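Local coordinates for carnitinyl-CoA dehydratase (Mycobacterium avium, PDB 3R0O), which probably catalyses the reversible dehydration of carnitinyl-CoA to an enoyl-CoA, as a lyase of the enoyl-CoA hydratase/isomerase (crotonase) family, at residues V25-I30 with A62-G67; H103-K108 with S220-Y225. One frame throughout, in Å; residues are numbered along the deposited sequence.

In the fold
Contact 1 closes before contact 2 opens along the chain, and their centres lie about 17 Å apart. Contact 1 pairs neighbouring strands 25-30 and 62-67 of the six-stranded sheet, the two joined through helix 41-56. Contact 2 ties the loop leading into strand 110-114, the next strand of that sheet, to helix 214-225. The two meet directly: Val63 CG2 packs on Ile106 CD1 at 4.1 Å. Helix 41-56 serves both, receiving Ile28 and Val63 from contact 1 and Ile106 from contact 2. Together they connect the sheet core of the crotonase fold to a later helix that also touches a second subunit.

Contact 1: residues V25-I30 with A62-G67; sequences VALITI and AVVITG
Leu27 and Val64 meet on one face of a parallel strand pair, where Leu27 CD1 lies 3.6 Å from Val64 CG1. Leu27 holds CG opposite its backbone N (chi1 175°), and the second torsion brings CD1 back over the neighbouring strand. The other methyl of Val64, CG2, receives Val25 CG1 at 3.9 Å, so both branches of one valine are used. On the other face, which carries Ala26, Ile28 and Ile30, Ile28 reaches backward along the pair: Ile28 CD1 touches Val63 CG1 at 3.8 Å, while both residues pack on helix 41-56. This is the tight part. Farther along that same face the packing is looser, Ile30 CD1 standing 4.5 Å from Ile65 CD1, and Gly67 offers no side chain to Ile30. Thr29, at the end of the Leu27 face, is the one partly exposed residue. It lies alongside Thr66, with Thr29 OG1 3.6 Å from Thr66 CG2; Thr66 OG1 instead bonds to Ala113 O on the next strand.

Five backbone hydrogen bonds run through the whole length. Ile28 N to Val64 O, at 2.7 Å and 178° at the hydrogen, is nearly linear, whereas Thr66 N to Ile28 O is more bent. CA-H...O contacts supplement them, among them Ile65 CA to Ile28 O at 3.2 Å. The strand axes cross at 21°, the twist between adjacent parallel strands of a beta-alpha-beta unit. With helix 41-56 against one face and helix 198-210 against the other, the chemistry is that of a buried sheet core: backbone hydrogen bonding between largely apolar side-chain layers, with threonine hydroxyls at one end of one of them.

Contact 2: residues H103-K108 with S220-Y225; sequences HHFIDK and SKRVAY. With EDO (1,2-ethanediol), chain D.
Lys221 turns CG away from its backbone N (chi1 179°) and stays extended to the tip, which carries its ammonium past Phe105 to the backbone of the loop. Phe105 slides against that chain in the reverse direction. Lys221 NZ stands over the face of the Phe105 ring, 4.9 Å from its centroid and 20° off the normal, a cation-pi arrangement. Lys221 NZ also donates to Ile106 O and to Lys108 O, each at 2.9 Å; the second bond arrives from above the carbonyl plane. A water 2.6 Å from Lys221 NZ also accepts from Ile106 N, and Asp130 supplies a salt bridge to the ammonium. A 1,2-ethanediol, probably from the crystallisation liquor, donates from O1 to His104 O and is bonded to the same water.

The ring edge of Phe105 points at the face of Tyr225 in an offset edge-to-face pair, planes at 78°, with Phe105 CE1 3.9 Å from Tyr225 CD2. At the CE2 edge of the Phe105 ring lies Arg222 CG, and Arg222 NH1 meets Asp107 OD1 at 2.8 Å. The carboxylate oxygen lies near the guanidinium plane, but NH1 approaches from above the carboxylate plane, giving a salt bridge through one hydrogen bond. Arg222 NE also pairs with Glu245 of the second subunit.

The ammonium therefore ties two loop carbonyls to helix 214-225, its charge probably balanced by Asp130, while Arg222 links the loop's Asp107 to the subunit interface.

Contact 1: residues V25-I30 with A62-G67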
ATOM      1  N   VAL A  25     -28.179  12.417  -3.298  1.00 25.28           N
ATOM      2  CA  VAL A  25     -27.359  12.016  -2.134  1.00 23.02           C
ATOM      3  C   VAL A  25     -28.213  11.681  -0.912  1.00 22.57           C
ATOM      4  O   VAL A  25     -29.145  12.420  -0.554  1.00 23.38           O
ATOM      5  CB  VAL A  25     -26.266  13.079  -1.727  1.00 23.19           C
ATOM      6  CG1 VAL A  25     -25.377  12.558  -0.575  1.00 21.74           C
ATOM      7  CG2 VAL A  25     -25.406  13.498  -2.922  1.00 21.23           C
ATOM      8  N   ALA A  26     -27.901  10.551  -0.285  1.00 20.46           N
ATOM      9  CA  ALA A  26     -28.515  10.177   0.978  1.00 19.35           C
ATOM     10  C   ALA A  26     -27.565  10.577   2.078  1.00 18.80           C
ATOM     11  O   ALA A  26     -26.423  10.080   2.128  1.00 18.34           O
ATOM     12  CB  ALA A  26     -28.790   8.683   1.033  1.00 18.53           C
ATOM     13  N   LEU A  27     -28.036  11.481   2.937  1.00 17.99           N
ATOM     14  CA  LEU A  27     -27.294  11.950   4.098  1.00 18.56           C
ATOM     15  C   LEU A  27     -27.802  11.262   5.375  1.00 18.68           C
ATOM     16  O   LEU A  27     -28.982  11.406   5.767  1.00 19.31           O
ATOM     17  CB  LEU A  27     -27.400  13.494   4.236  1.00 17.78           C
ATOM     18  CG  LEU A  27     -26.783  14.175   5.473  1.00 19.18           C
ATOM     19  CD1 LEU A  27     -25.238  14.091   5.517  1.00 16.08           C
ATOM     20  CD2 LEU A  27     -27.226  15.645   5.585  1.00 16.43           C
ATOM     21  N   ILE A  28     -26.908  10.530   6.018  1.00 17.84           N
ATOM     22  CA  ILE A  28     -27.219   9.836   7.257  1.00 18.09           C
ATOM     23  C   ILE A  28     -26.506  10.541   8.375  1.00 18.07           C
ATOM     24  O   ILE A  28     -25.308  10.763   8.278  1.00 18.82           O
ATOM     25  CB  ILE A  28     -26.698   8.380   7.227  1.00 17.97           C
ATOM     26  CG1 ILE A  28     -27.259   7.643   6.003  1.00 16.12           C
ATOM     27  CG2 ILE A  28     -27.004   7.702   8.585  1.00 17.77           C
ATOM     28  CD1 ILE A  28     -26.555   6.340   5.661  1.00 17.87           C
ATOM     29  N   THR A  29     -27.230  10.886   9.440  1.00 18.52           N
ATOM     30  CA  THR A  29     -26.651  11.584  10.565  1.00 17.99           C
ATOM     31  C   THR A  29     -26.882  10.712  11.770  1.00 18.56           C
ATOM     32  O   THR A  29     -28.042  10.443  12.138  1.00 18.51           O
ATOM     33  CB  THR A  29     -27.313  12.979  10.788  1.00 19.07           C
ATOM     34  OG1 THR A  29     -27.163  13.782   9.606  1.00 18.91           O
ATOM     35  CG2 THR A  29     -26.681  13.701  11.972  1.00 18.87           C
ATOM     36  N   ILE A  30     -25.793  10.268  12.399  1.00 17.64           N
ATOM     37  CA  ILE A  30     -25.905   9.644  13.711  1.00 18.20           C
ATOM     38  C   ILE A  30     -26.299  10.728  14.695  1.00 18.85           C
ATOM     39  O   ILE A  30     -25.590  11.722  14.831  1.00 18.59           O
ATOM     40  CB  ILE A  30     -24.612   8.972  14.163  1.00 18.39           C
ATOM     41  CG1 ILE A  30     -24.228   7.858  13.161  1.00 17.65           C
ATOM     42  CG2 ILE A  30     -24.787   8.465  15.608  1.00 17.64           C
ATOM     43  CD1 ILE A  30     -22.830   7.242  13.405  1.00 18.96           C
ATOM     44  N   ALA A  62     -24.918   8.560  -4.221  1.00 19.47           N
ATOM     45  CA  ALA A  62     -23.845   8.666  -3.225  1.00 18.24           C
ATOM     46  C   ALA A  62     -24.444   8.777  -1.839  1.00 17.47           C
ATOM     47  O   ALA A  62     -25.591   9.172  -1.687  1.00 17.03           O
ATOM     48  CB  ALA A  62     -22.942   9.842  -3.494  1.00 18.32           C
ATOM     49  N   VAL A  63     -23.650   8.401  -0.838  1.00 16.41           N
ATOM     50  CA  VAL A  63     -24.056   8.418   0.554  1.00 15.05           C
ATOM     51  C   VAL A  63     -23.039   9.210   1.369  1.00 15.53           C
ATOM     52  O   VAL A  63     -21.816   9.120   1.130  1.00 15.56           O
ATOM     53  CB  VAL A  63     -24.203   6.972   1.123  1.00 15.63           C
ATOM     54  CG1 VAL A  63     -24.410   6.963   2.626  1.00 12.71           C
ATOM     55  CG2 VAL A  63     -25.336   6.228   0.424  1.00 12.58           C
ATOM     56  N   VAL A  64     -23.551  10.004   2.313  1.00 15.14           N
ATOM     57  CA  VAL A  64     -22.730  10.690   3.293  1.00 14.58           C
ATOM     58  C   VAL A  64     -23.202  10.281   4.676  1.00 14.84           C
ATOM     59  O   VAL A  64     -24.408  10.272   4.950  1.00 14.49           O
ATOM     60  CB  VAL A  64     -22.814  12.237   3.123  1.00 16.36           C
ATOM     61  CG1 VAL A  64     -22.056  12.969   4.264  1.00 13.75           C
ATOM     62  CG2 VAL A  64     -22.288  12.676   1.721  1.00 15.37           C
ATOM     63  N   ILE A  65     -22.258   9.897   5.536  1.00 14.21           N
ATOM     64  CA  ILE A  65     -22.566   9.642   6.944  1.00 15.07           C
ATOM     65  C   ILE A  65     -21.826  10.651   7.838  1.00 14.73           C
ATOM     66  O   ILE A  65     -20.652  10.947   7.609  1.00 14.90           O
ATOM     67  CB  ILE A  65     -22.234   8.161   7.348  1.00 15.41           C
ATOM     68  CG1 ILE A  65     -22.781   7.835   8.744  1.00 14.53           C
ATOM     69  CG2 ILE A  65     -20.732   7.878   7.257  1.00 14.01           C
ATOM     70  CD1 ILE A  65     -22.967   6.297   9.012  1.00 12.49           C
ATOM     71  N   THR A  66     -22.511  11.183   8.847  1.00 14.89           N
ATOM     72  CA  THR A  66     -21.922  12.164   9.747  1.00 14.28           C
ATOM     73  C   THR A  66     -22.504  12.000  11.162  1.00 15.26           C
ATOM     74  O   THR A  66     -23.442  11.214  11.363  1.00 14.71           O
ATOM     75  CB  THR A  66     -22.152  13.611   9.181  1.00 14.86           C
ATOM     76  OG1 THR A  66     -21.204  14.540   9.746  1.00 15.25           O
ATOM     77  CG2 THR A  66     -23.604  14.091   9.427  1.00 14.66           C
ATOM     78  N   GLY A  67     -21.951  12.731  12.137  1.00 15.97           N
ATOM     79  CA  GLY A  67     -22.460  12.717  13.524  1.00 16.83           C
ATOM     80  C   GLY A  67     -23.067  14.075  13.837  1.00 18.12           C
ATOM     81  O   GLY A  67     -22.619  15.081  13.301  1.00 18.90           O
TER

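Contact 2: residues H103-K108 with S220-Y225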
ATOM      1  N   HIS A 103     -19.266  -3.916   7.587  1.00 13.15           N
ATOM      2  CA  HIS A 103     -19.150  -5.100   6.733  1.00 14.13           C
ATOM      3  C   HIS A 103     -20.423  -5.166   5.900  1.00 14.13           C
ATOM      4  O   HIS A 103     -21.119  -6.175   5.854  1.00 13.27           O
ATOM      5  CB  HIS A 103     -18.925  -6.360   7.597  1.00 15.17           C
ATOM      6  CG  HIS A 103     -18.590  -7.609   6.823  1.00 17.93           C
ATOM      7  ND1 HIS A 103     -18.416  -8.828   7.435  1.00 23.96           N
ATOM      8  CD2 HIS A 103     -18.417  -7.835   5.498  1.00 21.56           C
ATOM      9  CE1 HIS A 103     -18.137  -9.749   6.525  1.00 23.89           C
ATOM     10  NE2 HIS A 103     -18.121  -9.169   5.343  1.00 21.25           N
ATOM     11  N   HIS A 104     -20.723  -4.040   5.259  1.00 14.33           N
ATOM     12  CA  HIS A 104     -21.992  -3.851   4.558  1.00 15.53           C
ATOM     13  C   HIS A 104     -21.651  -3.136   3.253  1.00 15.66           C
ATOM     14  O   HIS A 104     -21.893  -1.941   3.097  1.00 15.51           O
ATOM     15  CB  HIS A 104     -22.959  -3.045   5.457  1.00 14.73           C
ATOM     16  CG  HIS A 104     -24.368  -2.941   4.932  1.00 14.90           C
ATOM     17  ND1 HIS A 104     -25.401  -2.429   5.692  1.00 13.27           N
ATOM     18  CD2 HIS A 104     -24.920  -3.276   3.738  1.00 14.95           C
ATOM     19  CE1 HIS A 104     -26.526  -2.458   4.998  1.00 12.70           C
ATOM     20  NE2 HIS A 104     -26.260  -2.952   3.804  1.00 15.46           N
ATOM     21  N   PHE A 105     -21.046  -3.871   2.316  1.00 16.59           N
ATOM     22  CA  PHE A 105     -20.667  -3.255   1.033  1.00 16.57           C
ATOM     23  C   PHE A 105     -21.908  -2.828   0.213  1.00 16.59           C
ATOM     24  O   PHE A 105     -22.868  -3.580   0.129  1.00 16.79           O
ATOM     25  CB  PHE A 105     -19.764  -4.202   0.221  1.00 17.41           C
ATOM     26  CG  PHE A 105     -19.261  -3.607  -1.077  1.00 15.87           C
ATOM     27  CD1 PHE A 105     -18.017  -2.993  -1.138  1.00 15.87           C
ATOM     28  CD2 PHE A 105     -20.035  -3.671  -2.229  1.00 14.88           C
ATOM     29  CE1 PHE A 105     -17.549  -2.447  -2.329  1.00 15.58           C
ATOM     30  CE2 PHE A 105     -19.577  -3.119  -3.419  1.00 16.25           C
ATOM     31  CZ  PHE A 105     -18.334  -2.526  -3.475  1.00 15.34           C
ATOM     32  N   ILE A 106     -21.894  -1.611  -0.352  1.00 16.01           N
ATOM     33  CA  ILE A 106     -22.921  -1.200  -1.323  1.00 15.35           C
ATOM     34  C   ILE A 106     -22.259  -0.584  -2.558  1.00 16.09           C
ATOM     35  O   ILE A 106     -21.112  -0.138  -2.498  1.00 14.71           O
ATOM     36  CB  ILE A 106     -23.947  -0.209  -0.722  1.00 15.69           C
ATOM     37  CG1 ILE A 106     -23.298   1.121  -0.302  1.00 15.97           C
ATOM     38  CG2 ILE A 106     -24.646  -0.829   0.492  1.00 16.77           C
ATOM     39  CD1 ILE A 106     -24.314   2.268  -0.066  1.00 17.96           C
ATOM     40  N   ASP A 107     -22.990  -0.531  -3.672  1.00 16.55           N
ATOM     41  CA  ASP A 107     -22.451  -0.009  -4.927  1.00 16.71           C
ATOM     42  C   ASP A 107     -22.190   1.492  -4.907  1.00 16.05           C
ATOM     43  O   ASP A 107     -21.314   1.979  -5.611  1.00 15.56           O
ATOM     44  CB  ASP A 107     -23.407  -0.322  -6.076  1.00 17.62           C
ATOM     45  CG  ASP A 107     -23.501  -1.811  -6.378  1.00 18.68           C
ATOM     46  OD1 ASP A 107     -22.483  -2.533  -6.297  1.00 19.11           O
ATOM     47  OD2 ASP A 107     -24.602  -2.249  -6.725  1.00 18.61           O
ATOM     48  N   LYS A 108     -22.967   2.215  -4.101  1.00 15.98           N
ATOM     49  CA  LYS A 108     -22.932   3.676  -4.057  1.00 16.06           C
ATOM     50  C   LYS A 108     -21.723   4.165  -3.245  1.00 15.69           C
ATOM     51  O   LYS A 108     -21.388   3.585  -2.217  1.00 14.79           O
ATOM     52  CB  LYS A 108     -24.238   4.214  -3.447  1.00 16.89           C
ATOM     53  CG  LYS A 108     -25.520   3.494  -3.909  1.00 17.70           C
ATOM     54  CD  LYS A 108     -25.693   3.527  -5.442  1.00 17.04           C
ATOM     55  CE  LYS A 108     -26.808   2.536  -5.892  1.00 17.46           C
ATOM     56  NZ  LYS A 108     -28.149   3.099  -5.645  1.00 18.01           N
ATOM     57  N   SER A 220     -16.751   1.008 -11.153  1.00 13.85           N
ATOM     58  CA  SER A 220     -15.404   1.363 -10.729  1.00 13.71           C
ATOM     59  C   SER A 220     -15.202   1.038  -9.251  1.00 13.55           C
ATOM     60  O   SER A 220     -14.153   0.485  -8.872  1.00 13.20           O
ATOM     61  CB  SER A 220     -15.052   2.835 -11.057  1.00 13.45           C
ATOM     62  OG  SER A 220     -15.084   3.067 -12.477  1.00 16.58           O
ATOM     63  N   LYS A 221     -16.203   1.349  -8.420  1.00 14.06           N
ATOM     64  CA  LYS A 221     -16.112   1.008  -6.990  1.00 13.79           C
ATOM     65  C   LYS A 221     -15.924  -0.499  -6.775  1.00 14.20           C
ATOM     66  O   LYS A 221     -15.048  -0.903  -5.986  1.00 14.98           O
ATOM     67  CB  LYS A 221     -17.305   1.533  -6.187  1.00 13.67           C
ATOM     68  CG  LYS A 221     -17.227   1.169  -4.730  1.00 14.97           C
ATOM     69  CD  LYS A 221     -18.376   1.718  -3.921  1.00 14.99           C
ATOM     70  CE  LYS A 221     -18.283   1.148  -2.493  1.00 15.01           C
ATOM     71  NZ  LYS A 221     -19.246   1.802  -1.522  1.00 12.02           N
ATOM     72  N   ARG A 222     -16.706  -1.329  -7.473  1.00 14.24           N
ATOM     73  CA  ARG A 222     -16.550  -2.798  -7.337  1.00 14.08           C
ATOM     74  C   ARG A 222     -15.180  -3.285  -7.810  1.00 14.15           C
ATOM     75  O   ARG A 222     -14.569  -4.109  -7.133  1.00 14.17           O
ATOM     76  CB  ARG A 222     -17.665  -3.588  -8.039  1.00 13.73           C
ATOM     77  CG  ARG A 222     -19.072  -3.320  -7.461  1.00 14.10           C
ATOM     78  CD  ARG A 222     -20.161  -4.202  -8.048  1.00 12.22           C
ATOM     79  NE  ARG A 222     -20.393  -3.871  -9.445  1.00 14.70           N
ATOM     80  CZ  ARG A 222     -21.264  -2.961  -9.890  1.00 14.49           C
ATOM     81  NH1 ARG A 222     -21.998  -2.253  -9.042  1.00 13.58           N
ATOM     82  NH2 ARG A 222     -21.394  -2.764 -11.199  1.00 15.61           N
ATOM     83  N   VAL A 223     -14.704  -2.780  -8.955  1.00 14.16           N
ATOM     84  CA  VAL A 223     -13.374  -3.149  -9.464  1.00 14.34           C
ATOM     85  C   VAL A 223     -12.275  -2.766  -8.486  1.00 14.54           C
ATOM     86  O   VAL A 223     -11.362  -3.565  -8.230  1.00 14.41           O
ATOM     87  CB  VAL A 223     -13.063  -2.553 -10.841  1.00 14.82           C
ATOM     88  CG1 VAL A 223     -11.584  -2.852 -11.240  1.00 14.54           C
ATOM     89  CG2 VAL A 223     -14.006  -3.145 -11.914  1.00 15.07           C
ATOM     90  N   ALA A 224     -12.394  -1.562  -7.915  1.00 14.84           N
ATOM     91  CA  ALA A 224     -11.377  -1.014  -7.026  1.00 15.60           C
ATOM     92  C   ALA A 224     -11.236  -1.850  -5.760  1.00 16.16           C
ATOM     93  O   ALA A 224     -10.123  -2.081  -5.270  1.00 17.05           O
ATOM     94  CB  ALA A 224     -11.693   0.427  -6.677  1.00 13.70           C
ATOM     95  N   TYR A 225     -12.367  -2.303  -5.236  1.00 15.87           N
ATOM     96  CA  TYR A 225     -12.357  -3.126  -4.045  1.00 15.76           C
ATOM     97  C   TYR A 225     -12.195  -4.643  -4.289  1.00 16.12           C
ATOM     98  O   TYR A 225     -11.916  -5.383  -3.330  1.00 16.20           O
ATOM     99  CB  TYR A 225     -13.616  -2.864  -3.230  1.00 14.65           C
ATOM    100  CG  TYR A 225     -13.550  -1.572  -2.437  1.00 15.94           C
ATOM    101  CD1 TYR A 225     -12.813  -1.494  -1.254  1.00 16.59           C
ATOM    102  CD2 TYR A 225     -14.233  -0.427  -2.873  1.00 13.46           C
ATOM    103  CE1 TYR A 225     -12.753  -0.305  -0.512  1.00 17.06           C
ATOM    104  CE2 TYR A 225     -14.203   0.744  -2.158  1.00 14.09           C
ATOM    105  CZ  TYR A 225     -13.465   0.818  -0.972  1.00 17.90           C
ATOM    106  OH  TYR A 225     -13.442   1.992  -0.260  1.00 15.73           O
TER
HETATM  107  C1  EDO D 270     -20.591   1.117   4.091  1.00 24.28           C
HETATM  108  O1  EDO D 270     -21.135   0.804   2.804  1.00 18.79           O
HETATM  109  C2  EDO D 270     -19.095   1.383   3.978  1.00 25.51           C
HETATM  110  O2  EDO D 270     -18.832   2.142   2.785  1.00 30.18           O
HETATM  111  O   HOH W   1     -19.571   0.132   0.445  1.00  9.52           O